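Putative extracellular solute-binding protein (Bordetella bronchiseptica, PDB 4P56) binds mandelate, of either hand, and probably serves as the periplasmic solute-binding component of a TRAP transport system. Local coordinates at residues L63-F77 against L84-P96. Residues are numbered along the deposited sequence; the frame is centred on the assembly and turned at random.
Sequences LRLLPKAVTNPAGHF and LVDVTFVSHAYYP. With RMN ((R)-mandelic acid), chain D.
Ala74 and Tyr94, their CA atoms 5.7 Å apart, mark the closest CA approach between 63-77 and 84-96; no backbone-to-backbone hydrogen bond joins the segments, and a side-chain hydroxyl and a water link their backbones. Tyr95 OH donates to Ala74 O at 2.7 Å, tilted 29° from the carbonyl plane, with the acceptor at the edge of the phenol ring. The same hydroxyl accepts from a water that also donates to Pro73 O and accepts from Ser91 N, which ties the turn leading into the helix to the end of strand 87-91. That turn is type I, Pro73 to His76, and is held by an Asx motif in which Asn72 OD1 takes the N-H of Gly75. In this family 7 solute-binding protein, the loop after strand 87-91 reaches the ligand pocket through Tyr94, which lays CE2 against Pro73 CB (4.0 Å) and packs one ring face over Ser91 CB; Tyr94 OH donates to O12 of (R)-mandelate at 2.7 Å and also pairs with Ala192 N. Nearby, His76 crosses Thr88 at about a right angle, His76 CD2 lying 3.2 Å from Thr88 OG1; both side chains find hydrogen-bond partners in Ser32, through its OG and O respectively. Farther along, Val85 CG1 sits tightly at 3.5 Å from Leu66 CD1, while Val70 CG2 meets Leu84 CD2 tip to tip at 3.8 Å.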
ATOM      1  N   LEU A  63     -15.429   7.887 -14.770  1.00 10.92           N
ATOM      2  CA  LEU A  63     -14.787   8.369 -13.543  1.00 10.35           C
ATOM      3  C   LEU A  63     -14.274   9.768 -13.820  1.00 18.20           C
ATOM      4  O   LEU A  63     -13.566   9.986 -14.809  1.00 18.03           O
ATOM      5  CB  LEU A  63     -13.566   7.547 -13.195  1.00 10.00           C
ATOM      6  CG  LEU A  63     -13.618   6.110 -12.745  1.00 27.88           C
ATOM      7  CD1 LEU A  63     -12.191   5.734 -12.372  1.00 18.09           C
ATOM      8  CD2 LEU A  63     -14.580   5.961 -11.583  1.00 28.30           C
ATOM      9  N   ARG A  64     -14.623  10.726 -12.970  1.00 12.67           N
ATOM     10  CA  ARG A  64     -14.121  12.093 -13.141  1.00 11.48           C
ATOM     11  C   ARG A  64     -13.197  12.390 -11.981  1.00 12.32           C
ATOM     12  O   ARG A  64     -13.636  12.384 -10.830  1.00 10.89           O
ATOM     13  CB  ARG A  64     -15.281  13.093 -13.203  1.00 14.64           C
ATOM     14  CG  ARG A  64     -14.884  14.586 -13.093  1.00 16.73           C
ATOM     15  CD  ARG A  64     -15.925  15.524 -13.716  1.00 17.50           C
ATOM     16  NE  ARG A  64     -17.286  15.302 -13.230  1.00 21.57           N
ATOM     17  CZ  ARG A  64     -17.796  15.817 -12.111  1.00 22.69           C
ATOM     18  NH1 ARG A  64     -17.068  16.622 -11.341  1.00 16.86           N
ATOM     19  NH2 ARG A  64     -19.058  15.552 -11.769  1.00 24.28           N
ATOM     20  N   LEU A  65     -11.923  12.609 -12.280  1.00 11.01           N
ATOM     21  CA  LEU A  65     -10.946  13.003 -11.259  1.00 11.72           C
ATOM     22  C   LEU A  65     -11.109  14.457 -10.845  1.00 12.18           C
ATOM     23  O   LEU A  65     -10.983  15.372 -11.658  1.00 11.78           O
ATOM     24  CB  LEU A  65      -9.523  12.791 -11.755  1.00 10.92           C
ATOM     25  CG  LEU A  65      -8.391  13.157 -10.782  1.00 12.64           C
ATOM     26  CD1 LEU A  65      -8.427  12.385  -9.455  1.00 14.72           C
ATOM     27  CD2 LEU A  65      -7.033  12.951 -11.446  1.00 13.34           C
ATOM     28  N   LEU A  66     -11.420  14.665  -9.576  1.00 12.37           N
ATOM     29  CA  LEU A  66     -11.618  16.016  -9.064  1.00 11.35           C
ATOM     30  C   LEU A  66     -10.251  16.703  -9.044  1.00 12.19           C
ATOM     31  O   LEU A  66      -9.234  16.059  -8.794  1.00 12.10           O
ATOM     32  CB  LEU A  66     -12.234  15.937  -7.636  1.00 12.55           C
ATOM     33  CG  LEU A  66     -13.654  15.361  -7.593  1.00 10.83           C
ATOM     34  CD1 LEU A  66     -14.123  15.061  -6.152  1.00 10.80           C
ATOM     35  CD2 LEU A  66     -14.647  16.327  -8.262  1.00 11.61           C
ATOM     36  N   PRO A  67     -10.221  18.009  -9.303  1.00 12.69           N
ATOM     37  CA  PRO A  67      -8.952  18.744  -9.426  1.00 13.34           C
ATOM     38  C   PRO A  67      -8.188  18.919  -8.094  1.00 15.45           C
ATOM     39  O   PRO A  67      -7.000  19.222  -8.132  1.00 17.73           O
ATOM     40  CB  PRO A  67      -9.391  20.085  -9.987  1.00 15.46           C
ATOM     41  CG  PRO A  67     -10.819  20.261  -9.398  1.00 14.39           C
ATOM     42  CD  PRO A  67     -11.402  18.893  -9.409  1.00 13.32           C
ATOM     43  N   LYS A  68      -8.858  18.759  -6.960  1.00 15.77           N
ATOM     44  CA  LYS A  68      -8.209  18.860  -5.644  1.00 19.61           C
ATOM     45  C   LYS A  68      -8.654  17.709  -4.774  1.00 16.18           C
ATOM     46  O   LYS A  68      -9.756  17.161  -4.947  1.00 15.01           O
ATOM     47  CB  LYS A  68      -8.581  20.159  -4.912  1.00 21.01           C
ATOM     48  CG  LYS A  68      -7.998  21.413  -5.491  1.00 32.06           C
ATOM     49  CD  LYS A  68      -8.572  22.654  -4.797  1.00 36.16           C
ATOM     50  CE  LYS A  68      -8.577  23.855  -5.738  1.00 40.15           C
ATOM     51  NZ  LYS A  68      -8.973  25.134  -5.070  1.00 36.20           N
ATOM     52  N   ALA A  69      -7.831  17.346  -3.794  1.00 13.66           N
ATOM     53  CA  ALA A  69      -8.296  16.391  -2.779  1.00 12.21           C
ATOM     54  C   ALA A  69      -9.455  17.041  -2.017  1.00 11.75           C
ATOM     55  O   ALA A  69      -9.378  18.220  -1.704  1.00 15.75           O
ATOM     56  CB  ALA A  69      -7.134  16.016  -1.814  1.00 20.69           C
ATOM     57  N   VAL A  70     -10.538  16.307  -1.749  1.00 13.52           N
ATOM     58  CA  VAL A  70     -11.688  16.910  -1.057  1.00 16.47           C
ATOM     59  C   VAL A  70     -11.501  16.963   0.459  1.00 14.54           C
ATOM     60  O   VAL A  70     -12.243  17.647   1.157  1.00 17.33           O
ATOM     61  CB  VAL A  70     -13.010  16.167  -1.388  1.00 24.47           C
ATOM     62  CG1 VAL A  70     -13.249  16.219  -2.883  1.00 19.08           C
ATOM     63  CG2 VAL A  70     -12.956  14.715  -0.922  1.00 15.62           C
ATOM     64  N   THR A  71     -10.530  16.213   0.965  1.00 12.41           N
ATOM     65  CA  THR A  71     -10.198  16.252   2.391  1.00 11.67           C
ATOM     66  C   THR A  71      -8.779  15.728   2.584  1.00 13.52           C
ATOM     67  O   THR A  71      -8.058  15.559   1.611  1.00 12.45           O
ATOM     68  CB  THR A  71     -11.168  15.411   3.225  1.00 15.75           C
ATOM     69  OG1 THR A  71     -10.861  15.565   4.614  1.00 18.05           O
ATOM     70  CG2 THR A  71     -11.095  13.932   2.833  1.00 13.62           C
ATOM     71  N   ASN A  72      -8.372  15.480   3.825  1.00 14.27           N
ATOM     72  CA  ASN A  72      -7.031  14.938   4.079  1.00 14.62           C
ATOM     73  C   ASN A  72      -6.977  13.463   3.710  1.00 10.97           C
ATOM     74  O   ASN A  72      -8.006  12.841   3.490  1.00 12.59           O
ATOM     75  CB  ASN A  72      -6.656  15.114   5.550  1.00 14.41           C
ATOM     76  CG  ASN A  72      -7.686  14.510   6.486  1.00 20.99           C
ATOM     77  OD1 ASN A  72      -7.746  13.309   6.662  1.00 18.52           O
ATOM     78  ND2 ASN A  72      -8.515  15.359   7.088  1.00 35.43           N
ATOM     79  N   PRO A  73      -5.778  12.878   3.654  1.00 12.22           N
ATOM     80  CA  PRO A  73      -5.740  11.478   3.168  1.00 12.82           C
ATOM     81  C   PRO A  73      -6.583  10.474   3.962  1.00 15.34           C
ATOM     82  O   PRO A  73      -7.358   9.697   3.385  1.00 13.95           O
ATOM     83  CB  PRO A  73      -4.248  11.136   3.220  1.00 13.23           C
ATOM     84  CG  PRO A  73      -3.553  12.500   3.044  1.00 17.63           C
ATOM     85  CD  PRO A  73      -4.447  13.513   3.690  1.00 20.28           C
ATOM     86  N   ALA A  74      -6.467  10.481   5.283  1.00 10.73           N
ATOM     87  CA  ALA A  74      -7.226   9.537   6.073  1.00 12.63           C
ATOM     88  C   ALA A  74      -8.733   9.789   5.971  1.00 11.55           C
ATOM     89  O   ALA A  74      -9.521   8.853   6.020  1.00 16.80           O
ATOM     90  CB  ALA A  74      -6.777   9.580   7.508  1.00 14.75           C
ATOM     91  N   GLY A  75      -9.119  11.059   5.778  1.00 12.98           N
ATOM     92  CA  GLY A  75     -10.517  11.447   5.653  1.00 10.06           C
ATOM     93  C   GLY A  75     -11.224  10.918   4.418  1.00  9.58           C
ATOM     94  O   GLY A  75     -12.447  11.015   4.281  1.00  9.85           O
ATOM     95  N   HIS A  76     -10.464  10.349   3.503  1.00  8.96           N
ATOM     96  CA  HIS A  76     -11.042   9.882   2.253  1.00  8.61           C
ATOM     97  C   HIS A  76     -12.012   8.698   2.424  1.00  8.56           C
ATOM     98  O   HIS A  76     -12.918   8.537   1.620  1.00  8.88           O
ATOM     99  CB  HIS A  76      -9.944   9.570   1.217  1.00  8.14           C
ATOM    100  CG  HIS A  76      -9.527  10.772   0.406  1.00  8.33           C
ATOM    101  ND1 HIS A  76      -8.782  11.805   0.929  1.00 11.06           N
ATOM    102  CD2 HIS A  76      -9.781  11.103  -0.885  1.00 10.11           C
ATOM    103  CE1 HIS A  76      -8.577  12.717  -0.013  1.00  9.22           C
ATOM    104  NE2 HIS A  76      -9.188  12.324  -1.114  1.00  8.72           N
ATOM    105  N   PHE A  77     -11.866   7.889   3.468  1.00  8.73           N
ATOM    106  CA  PHE A  77     -12.800   6.781   3.637  1.00  8.87           C
ATOM    107  C   PHE A  77     -14.194   7.352   3.940  1.00  9.83           C
ATOM    108  O   PHE A  77     -15.194   7.007   3.291  1.00 11.71           O
ATOM    109  CB  PHE A  77     -12.348   5.858   4.775  1.00 12.69           C
ATOM    110  CG  PHE A  77     -13.172   4.606   4.874  1.00 12.59           C
ATOM    111  CD1 PHE A  77     -14.423   4.640   5.429  1.00 11.94           C
ATOM    112  CD2 PHE A  77     -12.698   3.402   4.393  1.00 11.96           C
ATOM    113  CE1 PHE A  77     -15.217   3.501   5.491  1.00 14.87           C
ATOM    114  CE2 PHE A  77     -13.490   2.230   4.472  1.00 12.43           C
ATOM    115  CZ  PHE A  77     -14.737   2.292   5.010  1.00 14.79           C
ATOM    116  N   LEU A  84     -19.686  12.417  -0.198  1.00 11.59           N
ATOM    117  CA  LEU A  84     -18.994  13.618  -0.673  1.00 11.66           C
ATOM    118  C   LEU A  84     -18.326  13.369  -2.014  1.00 11.04           C
ATOM    119  O   LEU A  84     -18.286  14.259  -2.894  1.00 12.11           O
ATOM    120  CB  LEU A  84     -17.957  14.075   0.364  1.00 11.70           C
ATOM    121  CG  LEU A  84     -17.093  15.294   0.006  1.00 11.91           C
ATOM    122  CD1 LEU A  84     -17.982  16.550  -0.230  1.00 15.31           C
ATOM    123  CD2 LEU A  84     -16.105  15.501   1.119  1.00 13.90           C
ATOM    124  N   VAL A  85     -17.817  12.154  -2.192  1.00 12.07           N
ATOM    125  CA  VAL A  85     -17.290  11.712  -3.491  1.00 10.49           C
ATOM    126  C   VAL A  85     -17.681  10.274  -3.676  1.00 12.52           C
ATOM    127  O   VAL A  85     -18.028   9.589  -2.703  1.00 15.10           O
ATOM    128  CB  VAL A  85     -15.734  11.823  -3.595  1.00 14.41           C
ATOM    129  CG1 VAL A  85     -15.306  13.280  -3.439  1.00 24.49           C
ATOM    130  CG2 VAL A  85     -15.044  10.931  -2.569  1.00 12.63           C
ATOM    131  N   ASP A  86     -17.625   9.792  -4.918  1.00 11.32           N
ATOM    132  CA  ASP A  86     -18.143   8.474  -5.222  1.00  9.36           C
ATOM    133  C   ASP A  86     -17.090   7.365  -5.053  1.00  8.88           C
ATOM    134  O   ASP A  86     -17.432   6.269  -4.611  1.00 10.19           O
ATOM    135  CB  ASP A  86     -18.676   8.416  -6.652  1.00 11.09           C
ATOM    136  CG  ASP A  86     -19.943   9.246  -6.847  1.00 14.58           C
ATOM    137  OD1 ASP A  86     -20.863   9.138  -6.005  1.00 16.22           O
ATOM    138  OD2 ASP A  86     -20.002  10.020  -7.833  1.00 11.16           O
ATOM    139  N   VAL A  87     -15.843   7.659  -5.410  1.00  8.56           N
ATOM    140  CA  VAL A  87     -14.782   6.665  -5.462  1.00  8.22           C
ATOM    141  C   VAL A  87     -13.479   7.232  -4.916  1.00  7.95           C
ATOM    142  O   VAL A  87     -13.159   8.397  -5.122  1.00  9.43           O
ATOM    143  CB  VAL A  87     -14.543   6.205  -6.924  1.00  8.30           C
ATOM    144  CG1 VAL A  87     -13.364   5.242  -7.035  1.00  8.29           C
ATOM    145  CG2 VAL A  87     -15.853   5.598  -7.495  1.00 10.73           C
ATOM    146  N   THR A  88     -12.735   6.411  -4.191  1.00  8.15           N
ATOM    147  CA  THR A  88     -11.390   6.794  -3.845  1.00 11.90           C
ATOM    148  C   THR A  88     -10.533   5.581  -3.543  1.00 10.76           C
ATOM    149  O   THR A  88     -11.002   4.459  -3.630  1.00  8.14           O
ATOM    150  CB  THR A  88     -11.356   7.735  -2.625  1.00  8.70           C
ATOM    151  OG1 THR A  88     -10.096   8.386  -2.604  1.00  9.40           O
ATOM    152  CG2 THR A  88     -11.537   6.955  -1.351  1.00  8.11           C
ATOM    153  N   PHE A  89      -9.277   5.842  -3.184  1.00  7.74           N
ATOM    154  CA  PHE A  89      -8.401   4.808  -2.614  1.00  8.52           C
ATOM    155  C   PHE A  89      -7.960   5.225  -1.219  1.00 10.89           C
ATOM    156  O   PHE A  89      -7.810   6.421  -0.936  1.00  9.02           O
ATOM    157  CB  PHE A  89      -7.179   4.573  -3.497  1.00  7.32           C
ATOM    158  CG  PHE A  89      -6.358   5.803  -3.723  1.00  7.67           C
ATOM    159  CD1 PHE A  89      -6.733   6.747  -4.663  1.00 10.40           C
ATOM    160  CD2 PHE A  89      -5.209   6.017  -2.990  1.00 11.07           C
ATOM    161  CE1 PHE A  89      -5.979   7.906  -4.871  1.00  9.38           C
ATOM    162  CE2 PHE A  89      -4.441   7.181  -3.196  1.00 13.68           C
ATOM    163  CZ  PHE A  89      -4.817   8.103  -4.135  1.00 11.55           C
ATOM    164  N   VAL A  90      -7.781   4.245  -0.339  1.00  9.66           N
ATOM    165  CA  VAL A  90      -7.398   4.546   1.034  1.00  7.22           C
ATOM    166  C   VAL A  90      -6.278   3.615   1.424  1.00  7.84           C
ATOM    167  O   VAL A  90      -6.253   2.470   0.984  1.00  8.17           O
ATOM    168  CB  VAL A  90      -8.584   4.350   2.022  1.00  7.46           C
ATOM    169  CG1 VAL A  90      -9.683   5.360   1.764  1.00 13.12           C
ATOM    170  CG2 VAL A  90      -9.132   2.932   1.944  1.00  8.66           C
ATOM    171  N   SER A  91      -5.357   4.101   2.250  1.00  7.44           N
ATOM    172  CA  SER A  91      -4.300   3.245   2.737  1.00  8.64           C
ATOM    173  C   SER A  91      -4.718   2.585   4.045  1.00  8.84           C
ATOM    174  O   SER A  91      -5.118   3.252   4.972  1.00 10.78           O
ATOM    175  CB  SER A  91      -2.996   4.000   2.983  1.00 14.36           C
ATOM    176  OG  SER A  91      -2.098   3.128   3.678  1.00  9.17           O
ATOM    177  N   HIS A  92      -4.552   1.275   4.104  1.00  8.05           N
ATOM    178  CA  HIS A  92      -4.901   0.520   5.289  1.00  9.05           C
ATOM    179  C   HIS A  92      -4.049   0.902   6.476  1.00 17.40           C
ATOM    180  O   HIS A  92      -4.457   0.720   7.618  1.00 23.56           O
ATOM    181  CB  HIS A  92      -4.788  -0.957   4.981  1.00  8.53           C
ATOM    182  CG  HIS A  92      -5.911  -1.418   4.130  1.00  8.56           C
ATOM    183  ND1 HIS A  92      -5.747  -2.255   3.048  1.00  9.57           N
ATOM    184  CD2 HIS A  92      -7.229  -1.165   4.216  1.00  8.63           C
ATOM    185  CE1 HIS A  92      -6.918  -2.475   2.484  1.00 10.17           C
ATOM    186  NE2 HIS A  92      -7.840  -1.828   3.182  1.00  9.78           N
ATOM    187  N   ALA A  93      -2.894   1.478   6.199  1.00  9.54           N
ATOM    188  CA  ALA A  93      -2.024   1.985   7.256  1.00 11.67           C
ATOM    189  C   ALA A  93      -2.577   3.218   7.987  1.00  9.44           C
ATOM    190  O   ALA A  93      -2.126   3.542   9.085  1.00 10.71           O
ATOM    191  CB  ALA A  93      -0.616   2.317   6.668  1.00 12.36           C
ATOM    192  N   TYR A  94      -3.506   3.937   7.382  1.00  8.49           N
ATOM    193  CA  TYR A  94      -3.875   5.249   7.888  1.00  9.30           C
ATOM    194  C   TYR A  94      -4.988   5.174   8.943  1.00 12.03           C
ATOM    195  O   TYR A  94      -5.431   6.210   9.418  1.00 12.02           O
ATOM    196  CB  TYR A  94      -4.313   6.130   6.726  1.00  8.42           C
ATOM    197  CG  TYR A  94      -3.181   6.476   5.797  1.00  8.20           C
ATOM    198  CD1 TYR A  94      -1.863   5.998   6.035  1.00  8.27           C
ATOM    199  CD2 TYR A  94      -3.398   7.279   4.695  1.00  8.84           C
ATOM    200  CE1 TYR A  94      -0.833   6.319   5.158  1.00  9.04           C
ATOM    201  CE2 TYR A  94      -2.357   7.608   3.821  1.00  8.00           C
ATOM    202  CZ  TYR A  94      -1.094   7.109   4.059  1.00  8.10           C
ATOM    203  OH  TYR A  94      -0.131   7.488   3.168  1.00 11.62           O
ATOM    204  N   TYR A  95      -5.428   3.966   9.289  1.00 11.60           N
ATOM    205  CA  TYR A  95      -6.550   3.790  10.251  1.00 12.90           C
ATOM    206  C   TYR A  95      -6.202   2.841  11.385  1.00 12.41           C
ATOM    207  O   TYR A  95      -6.569   1.676  11.362  1.00 16.39           O
ATOM    208  CB  TYR A  95      -7.811   3.297   9.522  1.00 12.12           C
ATOM    209  CG  TYR A  95      -8.080   4.139   8.317  1.00 11.95           C
ATOM    210  CD1 TYR A  95      -8.886   5.249   8.410  1.00 13.09           C
ATOM    211  CD2 TYR A  95      -7.515   3.827   7.092  1.00 11.24           C
ATOM    212  CE1 TYR A  95      -9.122   6.065   7.285  1.00 14.20           C
ATOM    213  CE2 TYR A  95      -7.737   4.613   5.972  1.00 11.16           C
ATOM    214  CZ  TYR A  95      -8.544   5.714   6.076  1.00 11.81           C
ATOM    215  OH  TYR A  95      -8.746   6.500   4.971  1.00 11.83           O
ATOM    216  N   PRO A  96      -5.516   3.353  12.399  1.00 18.65           N
ATOM    217  CA  PRO A  96      -5.050   2.541  13.534  1.00 27.09           C
ATOM    218  C   PRO A  96      -6.175   1.730  14.114  1.00 24.58           C
ATOM    219  O   PRO A  96      -7.192   2.337  14.474  1.00 14.22           O
ATOM    220  CB  PRO A  96      -4.601   3.582  14.550  1.00 23.71           C
ATOM    221  CG  PRO A  96      -4.245   4.754  13.741  1.00 29.24           C
ATOM    222  CD  PRO A  96      -5.221   4.771  12.587  1.00 13.29           C
TER
HETATM  223  C1  RMN D 401       2.146   5.003   0.663  1.00 12.00           C
HETATM  224  C2  RMN D 401       1.163   5.763   0.046  1.00 11.00           C
HETATM  225  C3  RMN D 401       1.363   6.282  -1.220  1.00 11.09           C
HETATM  226  C4  RMN D 401       2.567   6.083  -1.874  1.00 16.28           C
HETATM  227  C5  RMN D 401       3.563   5.331  -1.256  1.00 17.20           C
HETATM  228  C6  RMN D 401       3.342   4.797   0.003  1.00 18.17           C
HETATM  229  C7  RMN D 401       1.931   4.456   2.048  1.00 16.67           C
HETATM  230  C10 RMN D 401       2.749   5.261   3.013  1.00  7.00           C
HETATM  231  O8  RMN D 401       2.364   3.157   2.185  1.00 25.74           O
HETATM  232  O11 RMN D 401       3.955   4.951   3.300  1.00 12.19           O
HETATM  233  O12 RMN D 401       2.246   6.313   3.512  1.00 11.61           O
HETATM  234  O   HOH W   1      -6.518   6.825   3.229  1.00  9.28           O